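Local coordinates for protein L544 (Acanthamoeba polyphaga mimivirus, PDB 4AMQ) that probably transfers nucleotides in a metal-dependent reaction, as a virion-associated nucleotidyl transferase with manganese ions bound to its nucleotidyltransferase domain, at residues R59-Y63 with E266-T271; Y233-L237 with F249-F253; I261-L265 with Y367-I371; K272-Y276 with S355-S360. All blocks are in the same frame, centred on the assembly; numbering follows the deposited sequence.

Interaction 1 of 4, residues R59-Y63 with E266-T271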
# COMPACT_ATOMS: atom_id res chain seq x y z
N ARG A 59 0.40 7.45 14.68
CA ARG A 59 0.85 8.83 14.81
C ARG A 59 -0.29 9.82 14.59
O ARG A 59 -0.12 11.03 14.74
CB ARG A 59 1.99 9.13 13.84
CG ARG A 59 3.30 8.45 14.18
CD ARG A 59 4.40 8.83 13.19
NE ARG A 59 4.22 8.19 11.89
CZ ARG A 59 4.09 8.84 10.74
NH1 ARG A 59 4.10 10.17 10.71
NH2 ARG A 59 3.94 8.17 9.61
N ARG A 60 -1.45 9.29 14.22
CA ARG A 60 -2.65 10.11 14.01
C ARG A 60 -2.41 11.27 13.05
O ARG A 60 -2.80 12.40 13.33
CB ARG A 60 -3.16 10.64 15.35
CG ARG A 60 -3.54 9.56 16.36
CD ARG A 60 -3.98 10.18 17.68
NE ARG A 60 -4.75 9.25 18.49
CZ ARG A 60 -4.24 8.47 19.43
NH1 ARG A 60 -2.93 8.50 19.68
NH2 ARG A 60 -5.02 7.65 20.12
N ILE A 61 -1.76 10.99 11.93
CA ILE A 61 -1.52 12.02 10.92
C ILE A 61 -2.84 12.60 10.43
O ILE A 61 -3.83 11.88 10.30
CB ILE A 61 -0.73 11.48 9.71
CG1 ILE A 61 -1.51 10.37 9.01
CG2 ILE A 61 0.65 10.99 10.15
CD1 ILE A 61 -0.89 9.93 7.70
N PRO A 62 -2.87 13.92 10.17
CA PRO A 62 -4.11 14.61 9.82
C PRO A 62 -4.77 14.06 8.55
O PRO A 62 -5.99 13.92 8.51
CB PRO A 62 -3.67 16.06 9.61
CG PRO A 62 -2.20 15.99 9.36
CD PRO A 62 -1.71 14.83 10.17
N TYR A 63 -3.97 13.76 7.53
CA TYR A 63 -4.52 13.25 6.28
C TYR A 63 -4.43 11.73 6.21
O TYR A 63 -3.52 11.19 5.57
CB TYR A 63 -3.82 13.88 5.08
CG TYR A 63 -4.06 15.37 4.95
CD1 TYR A 63 -5.21 15.85 4.33
CD2 TYR A 63 -3.15 16.29 5.45
CE1 TYR A 63 -5.43 17.21 4.20
CE2 TYR A 63 -3.36 17.65 5.33
CZ TYR A 63 -4.51 18.11 4.70
OH TYR A 63 -4.72 19.46 4.58
N GLU A 266 7.79 16.78 10.59
CA GLU A 266 6.47 16.18 10.70
C GLU A 266 5.42 17.13 10.12
O GLU A 266 4.52 16.71 9.40
CB GLU A 266 6.13 15.85 12.15
CG GLU A 266 4.82 15.10 12.34
CD GLU A 266 4.92 13.62 11.96
OE1 GLU A 266 5.94 13.22 11.36
OE2 GLU A 266 3.97 12.87 12.26
N TYR A 267 5.55 18.41 10.44
CA TYR A 267 4.63 19.41 9.91
C TYR A 267 4.70 19.47 8.39
O TYR A 267 3.67 19.47 7.71
CB TYR A 267 4.93 20.79 10.50
CG TYR A 267 4.11 21.89 9.87
CD1 TYR A 267 2.86 22.24 10.38
CD2 TYR A 267 4.57 22.57 8.75
CE1 TYR A 267 2.11 23.23 9.79
CE2 TYR A 267 3.83 23.57 8.16
CZ TYR A 267 2.60 23.90 8.69
OH TYR A 267 1.85 24.89 8.10
N ILE A 268 5.91 19.53 7.86
CA ILE A 268 6.13 19.63 6.42
C ILE A 268 5.57 18.43 5.68
O ILE A 268 4.83 18.58 4.70
CB ILE A 268 7.63 19.77 6.10
CG1 ILE A 268 8.19 21.04 6.75
CG2 ILE A 268 7.85 19.78 4.60
CD1 ILE A 268 9.69 21.16 6.64
N ILE A 269 5.92 17.23 6.14
CA ILE A 269 5.51 15.99 5.50
C ILE A 269 4.01 15.74 5.64
O ILE A 269 3.33 15.42 4.66
CB ILE A 269 6.30 14.79 6.07
CG1 ILE A 269 7.79 14.96 5.80
CG2 ILE A 269 5.78 13.48 5.49
CD1 ILE A 269 8.67 13.91 6.46
N GLU A 270 3.49 15.90 6.85
CA GLU A 270 2.14 15.47 7.18
C GLU A 270 1.05 16.55 7.08
O GLU A 270 -0.13 16.24 6.91
CB GLU A 270 2.11 14.82 8.57
CG GLU A 270 3.11 13.68 8.74
CD GLU A 270 2.83 12.51 7.82
OE1 GLU A 270 1.80 12.53 7.11
OE2 GLU A 270 3.65 11.56 7.80
N THR A 271 1.44 17.81 7.21
CA THR A 271 0.45 18.89 7.15
C THR A 271 0.57 19.72 5.87
O THR A 271 -0.37 19.80 5.08
CB THR A 271 0.50 19.81 8.39
OG1 THR A 271 0.15 19.05 9.55
CG2 THR A 271 -0.48 20.96 8.24
O HOH W 1 -1.05 13.78 6.95
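E270 OE2 is gripped by two arginines, R59 across the contact and R252 of helix 248-254, in a salt-bridge network that ties the nucleotidyltransferase domain to helix 259-272 of the helical domain. R59 NH1 reaches OE2 of E270 at 3.3 Å in a nearly straight bond (174°); OE2 lies in the guanidinium plane of R59, while NH1 approaches from above the carboxylate plane of E270. The same NH1 meets the syn lone pair of E266 OE2 at 3.1 Å, in a more bent bond. One turn apart on the helix, the two glutamates present a paired acid to the arginine; R252 also holds OE1 of E266, and K277 holds OE1 of E270. This much positive charge would be expected to keep both acids ionised.

Beneath the charges, I61 lays CG2 against CD of E270, 3.5 Å away. Its chi1 of 62° sets CG1 between the backbone N and the carbonyl carbon, leaving CG2 anti to that carbon, where it meets the carboxylate. P62, a rigid apolar ring suited to a loop, brings CG to E270 O, while the Y63 ring turns its edge to that carbonyl, CD2 lying 3.4 Å from it. A water completes the joint: it accepts from Y63 N and donates to E270 O, at 2.6 Å, and to E270 OE1.

Interaction 2 of 4, residues Y233-L237 with F249-F253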
# COMPACT_ATOMS: atom_id res chain seq x y z
N TYR A 233 14.60 0.01 3.31
CA TYR A 233 15.35 0.31 2.10
C TYR A 233 15.11 1.75 1.69
O TYR A 233 15.98 2.41 1.12
CB TYR A 233 14.92 -0.64 0.97
CG TYR A 233 15.59 -0.38 -0.36
CD1 TYR A 233 15.14 0.64 -1.20
CD2 TYR A 233 16.66 -1.15 -0.79
CE1 TYR A 233 15.74 0.88 -2.42
CE2 TYR A 233 17.26 -0.92 -2.01
CZ TYR A 233 16.81 0.10 -2.82
OH TYR A 233 17.41 0.34 -4.03
N GLN A 234 13.91 2.24 2.00
CA GLN A 234 13.52 3.61 1.67
C GLN A 234 14.10 4.62 2.66
O GLN A 234 13.74 5.80 2.64
CB GLN A 234 12.00 3.72 1.62
CG GLN A 234 11.33 2.78 0.62
CD GLN A 234 11.35 3.32 -0.81
OE1 GLN A 234 12.42 3.57 -1.37
NE2 GLN A 234 10.17 3.50 -1.39
N LEU A 235 15.00 4.16 3.53
CA LEU A 235 15.64 5.03 4.50
C LEU A 235 17.04 5.47 4.06
O LEU A 235 17.75 6.16 4.81
CB LEU A 235 15.72 4.36 5.88
CG LEU A 235 14.40 4.19 6.64
CD1 LEU A 235 14.65 3.51 7.98
CD2 LEU A 235 13.71 5.53 6.84
N LYS A 236 17.43 5.09 2.86
CA LYS A 236 18.73 5.46 2.32
C LYS A 236 18.60 6.50 1.22
O LYS A 236 17.94 6.26 0.21
CB LYS A 236 19.46 4.23 1.77
CG LYS A 236 19.61 3.10 2.77
CD LYS A 236 20.41 1.95 2.18
CE LYS A 236 20.48 0.77 3.13
NZ LYS A 236 21.17 1.12 4.40
N LEU A 237 19.23 7.65 1.41
CA LEU A 237 19.17 8.73 0.43
C LEU A 237 19.87 8.36 -0.86
O LEU A 237 19.61 8.96 -1.91
CB LEU A 237 19.77 10.02 1.00
CG LEU A 237 18.94 10.75 2.05
CD1 LEU A 237 19.66 12.01 2.49
CD2 LEU A 237 17.55 11.08 1.49
N PHE A 249 11.68 11.72 4.20
CA PHE A 249 11.38 10.61 5.11
C PHE A 249 12.64 10.03 5.76
O PHE A 249 12.65 9.75 6.96
CB PHE A 249 10.59 9.51 4.39
CG PHE A 249 9.16 9.88 4.09
CD1 PHE A 249 8.87 10.92 3.22
CD2 PHE A 249 8.11 9.20 4.69
CE1 PHE A 249 7.55 11.26 2.95
CE2 PHE A 249 6.80 9.54 4.42
CZ PHE A 249 6.51 10.57 3.55
N PRO A 250 13.71 9.82 4.98
CA PRO A 250 14.98 9.43 5.62
C PRO A 250 15.46 10.51 6.59
O PRO A 250 15.97 10.19 7.66
CB PRO A 250 15.95 9.30 4.45
CG PRO A 250 15.08 8.99 3.28
CD PRO A 250 13.80 9.75 3.51
N LEU A 251 15.28 11.78 6.22
CA LEU A 251 15.69 12.88 7.09
C LEU A 251 14.91 12.88 8.40
O LEU A 251 15.47 13.11 9.46
CB LEU A 251 15.52 14.23 6.38
CG LEU A 251 16.33 14.45 5.10
CD1 LEU A 251 16.16 15.88 4.61
CD2 LEU A 251 17.80 14.13 5.33
N ARG A 252 13.61 12.60 8.32
CA ARG A 252 12.77 12.56 9.51
C ARG A 252 13.24 11.46 10.45
O ARG A 252 13.24 11.62 11.67
CB ARG A 252 11.29 12.38 9.15
CG ARG A 252 10.37 12.34 10.37
CD ARG A 252 8.90 12.37 9.98
NE ARG A 252 8.53 11.25 9.12
CZ ARG A 252 7.31 11.04 8.64
NH1 ARG A 252 6.33 11.89 8.93
NH2 ARG A 252 7.07 9.99 7.87
N PHE A 253 13.66 10.33 9.88
CA PHE A 253 14.20 9.25 10.68
C PHE A 253 15.52 9.69 11.33
O PHE A 253 15.74 9.44 12.52
CB PHE A 253 14.42 7.99 9.84
CG PHE A 253 14.97 6.83 10.63
CD1 PHE A 253 14.12 5.97 11.31
CD2 PHE A 253 16.34 6.60 10.69
CE1 PHE A 253 14.62 4.90 12.04
CE2 PHE A 253 16.85 5.53 11.41
CZ PHE A 253 15.99 4.68 12.08
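L235 CD1 sits squarely over the face of the F253 ring, 4.1 Å from its centroid and only 8° off the ring normal, a CH-pi contact. F253 is put in place by its first torsion: CG stands anti to the backbone N (chi1 -179°), which swings the ring beneath the L235 methyl and presents its face to CD1. The other branch of L235, CD2, rests on F253 CB at 3.9 Å, so that the leucine fork grips both the ring and its root. The two side chains cross at about a right angle, and a branched aliphatic chain suits the task because each methyl finds a separate surface.

Aliphatic packing continues with L237, whose fork is likewise divided. CD2 lies 3.7 Å from P250 CG, while CD1 meets L251 CD2 at 4.0 Å. L251 itself also touches L265 of helix 259-272 and Y367 of helix 334-368, which continues the apolar layer to the neighbouring helices.

A third kind of contact sets backbone oxygens against the proline. Q234 O approaches P250 CG at 3.5 Å, and L235 O approaches P250 CB at 3.6 Å. Q234 and L235 are the central residues of a type I beta turn from Y233 to K236, and their carbonyls face the proline ring; Q234 O is hydrogen-bonded to Y240 OH. Proline fits well early in helix 248-254, where its lack of an N-H costs little.

No hydrogen bond crosses between the two segments, so this contact rests on shape and apolar surface, while the loop's backbone bonds to C379 and C380 instead.

Interaction 3 of 4, residues I261-L265 with Y367-I371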
# COMPACT_ATOMS: atom_id res chain seq x y z
N ILE A 261 13.55 19.79 15.26
CA ILE A 261 13.62 19.44 13.84
C ILE A 261 12.60 18.38 13.45
O ILE A 261 12.07 18.40 12.33
CB ILE A 261 15.03 18.99 13.43
CG1 ILE A 261 16.03 20.14 13.65
CG2 ILE A 261 15.06 18.54 11.98
CD1 ILE A 261 17.42 19.83 13.14
N SER A 262 12.31 17.45 14.35
CA SER A 262 11.33 16.40 14.06
C SER A 262 9.92 16.97 13.97
O SER A 262 9.11 16.51 13.16
CB SER A 262 11.41 15.27 15.09
OG SER A 262 11.23 15.75 16.41
N LYS A 263 9.62 17.98 14.79
CA LYS A 263 8.34 18.69 14.70
C LYS A 263 8.19 19.39 13.36
O LYS A 263 7.13 19.36 12.73
CB LYS A 263 8.21 19.73 15.82
CG LYS A 263 7.59 19.21 17.11
CD LYS A 263 8.53 18.26 17.84
CE LYS A 263 7.98 17.83 19.19
NZ LYS A 263 8.86 16.80 19.80
N GLN A 264 9.26 20.05 12.92
CA GLN A 264 9.23 20.78 11.66
C GLN A 264 9.06 19.82 10.48
O GLN A 264 8.27 20.08 9.58
CB GLN A 264 10.50 21.62 11.50
CG GLN A 264 10.64 22.69 12.58
CD GLN A 264 11.97 23.42 12.51
OE1 GLN A 264 12.90 23.00 11.83
NE2 GLN A 264 12.06 24.54 13.22
N LEU A 265 9.80 18.72 10.50
CA LEU A 265 9.70 17.74 9.43
C LEU A 265 8.33 17.07 9.41
O LEU A 265 7.77 16.82 8.34
CB LEU A 265 10.82 16.70 9.54
CG LEU A 265 12.16 17.15 8.95
CD1 LEU A 265 13.24 16.11 9.19
CD2 LEU A 265 12.01 17.43 7.46
N TYR A 367 17.47 20.82 5.33
CA TYR A 367 17.72 19.87 6.41
C TYR A 367 18.92 18.96 6.13
O TYR A 367 19.59 18.50 7.06
CB TYR A 367 16.46 19.07 6.74
CG TYR A 367 15.40 19.92 7.40
CD1 TYR A 367 15.44 20.18 8.77
CD2 TYR A 367 14.36 20.47 6.66
CE1 TYR A 367 14.48 20.96 9.37
CE2 TYR A 367 13.39 21.25 7.26
CZ TYR A 367 13.45 21.50 8.61
OH TYR A 367 12.49 22.28 9.21
N ILE A 368 19.20 18.70 4.86
CA ILE A 368 20.36 17.90 4.50
C ILE A 368 21.64 18.68 4.81
O ILE A 368 22.68 18.09 5.12
CB ILE A 368 20.35 17.48 3.02
CG1 ILE A 368 21.39 16.39 2.75
CG2 ILE A 368 20.57 18.68 2.10
CD1 ILE A 368 21.21 15.16 3.61
N ASN A 369 21.56 20.01 4.76
CA ASN A 369 22.69 20.87 5.08
C ASN A 369 22.91 20.99 6.58
O ASN A 369 23.91 21.53 7.03
CB ASN A 369 22.51 22.26 4.47
CG ASN A 369 22.78 22.28 2.98
OD1 ASN A 369 23.35 21.35 2.43
ND2 ASN A 369 22.37 23.36 2.32
N ILE A 370 21.95 20.48 7.35
CA ILE A 370 22.09 20.44 8.80
C ILE A 370 22.93 19.23 9.20
O ILE A 370 23.55 19.21 10.27
CB ILE A 370 20.71 20.40 9.49
CG1 ILE A 370 19.96 21.70 9.23
CG2 ILE A 370 20.87 20.18 10.99
CD1 ILE A 370 18.67 21.83 10.00
N ILE A 371 22.96 18.24 8.32
CA ILE A 371 23.79 17.05 8.51
C ILE A 371 25.19 17.30 7.97
O ILE A 371 25.36 17.98 6.96
CB ILE A 371 23.17 15.84 7.78
CG1 ILE A 371 21.78 15.53 8.35
CG2 ILE A 371 24.07 14.62 7.89
CD1 ILE A 371 21.04 14.42 7.63
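This is a largely apolar contact with one polar link, in the helical domain, where helix 259-272 packs against the C-terminal end of the long helix 334-368 and the turn that follows, which holds I370. Y367 carries most of it. The ring lies between the helices, and L265 CD2 stands over one face, offset toward the rim, in a CH-pi contact 4.1 Å from the centroid and 18° off the normal. I261, one turn earlier on the same helix, brings CG2 to within 3.6 Å of Y367 CE1. This branch is anti to the backbone N of I261, which leaves CG1 beside that N and sends CD1 on to the next partner, CD1 of I370. Those two methyls meet tip to tip at 3.9 Å and extend the apolar patch toward the more exposed end of the contact. Beta-branched isoleucine serves here because its two arms touch two different residues.

A tyrosine suits the central place because it joins an apolar ring to a polar end. The ring is buried with leucine and isoleucine, and also touches L251 of helix 248-254, while the hydroxyl reaches the edge, where exposed Q264 can take it. Q264, extended beyond CG, crosses Y367 at about a right angle, with amide and ring planes 68° apart. Y367 OH donates to Q264 OE1 at 2.7 Å, arriving from 41° above the carbonyl plane.

Interaction 4 of 4, residues K272-Y276 with S355-S360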
# COMPACT_ATOMS: atom_id res chain seq x y z
N LYS A 272 1.74 20.32 5.67
CA LYS A 272 1.95 21.15 4.49
C LYS A 272 1.75 20.36 3.20
O LYS A 272 1.11 20.85 2.26
CB LYS A 272 3.34 21.78 4.52
CG LYS A 272 3.60 22.72 3.36
CD LYS A 272 4.92 23.45 3.53
CE LYS A 272 5.24 24.27 2.29
NZ LYS A 272 4.17 25.27 2.00
N PHE A 273 2.30 19.15 3.14
CA PHE A 273 2.20 18.33 1.94
C PHE A 273 1.37 17.07 2.17
O PHE A 273 1.37 16.15 1.35
CB PHE A 273 3.59 17.96 1.43
CG PHE A 273 4.44 19.15 1.07
CD1 PHE A 273 4.07 19.97 0.01
CD2 PHE A 273 5.60 19.44 1.77
CE1 PHE A 273 4.85 21.07 -0.32
CE2 PHE A 273 6.37 20.53 1.43
CZ PHE A 273 6.00 21.34 0.38
N GLY A 274 0.66 17.03 3.30
CA GLY A 274 -0.14 15.88 3.66
C GLY A 274 -1.12 15.42 2.60
O GLY A 274 -1.29 14.22 2.38
N LEU A 275 -1.78 16.37 1.93
CA LEU A 275 -2.81 16.04 0.95
C LEU A 275 -2.22 15.45 -0.33
O LEU A 275 -2.84 14.61 -0.98
CB LEU A 275 -3.69 17.26 0.64
CG LEU A 275 -4.87 17.01 -0.31
CD1 LEU A 275 -5.69 15.81 0.13
CD2 LEU A 275 -5.75 18.25 -0.44
N TYR A 276 -1.02 15.90 -0.70
CA TYR A 276 -0.31 15.33 -1.83
C TYR A 276 -0.07 13.84 -1.62
O TYR A 276 -0.26 13.04 -2.54
CB TYR A 276 1.03 16.03 -2.05
CG TYR A 276 0.93 17.48 -2.46
CD1 TYR A 276 0.69 18.47 -1.52
CD2 TYR A 276 1.10 17.86 -3.79
CE1 TYR A 276 0.60 19.80 -1.89
CE2 TYR A 276 1.01 19.19 -4.16
CZ TYR A 276 0.76 20.15 -3.21
OH TYR A 276 0.68 21.48 -3.57
N SER A 355 4.94 17.59 -8.79
CA SER A 355 4.64 18.82 -8.07
C SER A 355 5.16 18.82 -6.63
O SER A 355 5.82 19.76 -6.20
CB SER A 355 3.14 19.10 -8.09
OG SER A 355 2.84 20.31 -7.42
N VAL A 356 4.87 17.76 -5.88
CA VAL A 356 5.25 17.72 -4.47
C VAL A 356 6.77 17.67 -4.31
O VAL A 356 7.32 18.27 -3.39
CB VAL A 356 4.57 16.55 -3.72
CG1 VAL A 356 5.22 15.22 -4.06
CG2 VAL A 356 4.61 16.81 -2.22
N ASN A 357 7.43 16.95 -5.21
CA ASN A 357 8.89 16.89 -5.20
C ASN A 357 9.52 18.26 -5.45
O ASN A 357 10.51 18.61 -4.82
CB ASN A 357 9.38 15.88 -6.24
CG ASN A 357 9.15 14.45 -5.81
OD1 ASN A 357 9.24 14.13 -4.63
ND2 ASN A 357 8.86 13.57 -6.77
N LYS A 358 8.93 19.02 -6.36
CA LYS A 358 9.41 20.35 -6.69
C LYS A 358 9.28 21.29 -5.49
O LYS A 358 10.22 22.01 -5.15
CB LYS A 358 8.64 20.93 -7.87
CG LYS A 358 9.13 22.30 -8.33
CD LYS A 358 8.06 23.04 -9.12
CE LYS A 358 8.64 24.28 -9.79
NZ LYS A 358 9.40 25.13 -8.82
N GLN A 359 8.12 21.27 -4.85
CA GLN A 359 7.86 22.13 -3.71
C GLN A 359 8.62 21.67 -2.47
O GLN A 359 8.64 22.37 -1.45
CB GLN A 359 6.36 22.17 -3.39
CG GLN A 359 5.49 22.72 -4.51
CD GLN A 359 4.02 22.64 -4.18
OE1 GLN A 359 3.53 23.31 -3.27
NE2 GLN A 359 3.29 21.79 -4.90
N SER A 360 9.23 20.49 -2.55
CA SER A 360 9.90 19.90 -1.40
C SER A 360 11.42 20.08 -1.43
O SER A 360 12.08 19.96 -0.40
CB SER A 360 9.57 18.41 -1.29
OG SER A 360 8.25 18.21 -0.81
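Y276 and Q359 cross at about a right angle, their ring and amide planes 78° apart, and the pairing is sealed where Q359 NE2 donates to Y276 OH at 2.9 Å with an angle of 155°. The phenol oxygen lies near the amide plane, so the N-H is well aimed. Q359 reaches it with a chain extended beyond CG, a length that lets glutamine span from its helix to the phenol. The hydroxyl also bonds to N315 N, so this buried oxygen has partners both across the contact and in the loop that holds N315; N315 O in turn holds S355 OG.

F273 is turned almost perpendicular to the same amide, its plane 84° from that of Q359. F273 CE1 packs on Q359 CB at 3.6 Å, and CZ comes 3.4 Å from the backbone O of Q359. The F273 ring is covered on both faces: K272 CG lies over the centre of one, and S360 OG stands 3.7 Å above the other, toward the rim. That serine hydroxyl is already spent on V356 O, to which it donates at 2.7 Å, so it can lie against an aromatic face without losing its hydrogen bond.

V356 CG2 bridges the two aromatics. Anti to the backbone N, it lies 3.9 Å from F273 CD1 and 3.7 Å from Y276 CB, and the compact valine and the tyrosine run antiparallel alongside one another.

F273 is the N-cap residue of helix 274-292, so the contact presses the junction between helices 259-272 and 274-292 against helix 334-368.

In the fold
Interaction 1 joins the two domains, while the other three lie within the helical domain. R252 NH1 links interaction 2 to interaction 1, 2.8 Å from E266 OE1 and 2.9 Å from E270 OE2. Interactions 1 and 3 share helix 259-272, with I268 CD1 packing on Y367 CE2 at 3.8 Å; interaction 2 touches interaction 3 where R252 CA meets L265 CD1 at 3.6 Å. Y63 CD2 lies 3.5 Å from G274 CA, joining interactions 1 and 4. Interactions 3 and 4 share helix 334-368, their nearest atoms about 7 Å apart. Two manganese sites both use D66 and D68, one also D213; the side chains of R59 and F249 lie about 7 Å and 10 Å from a bound manganese.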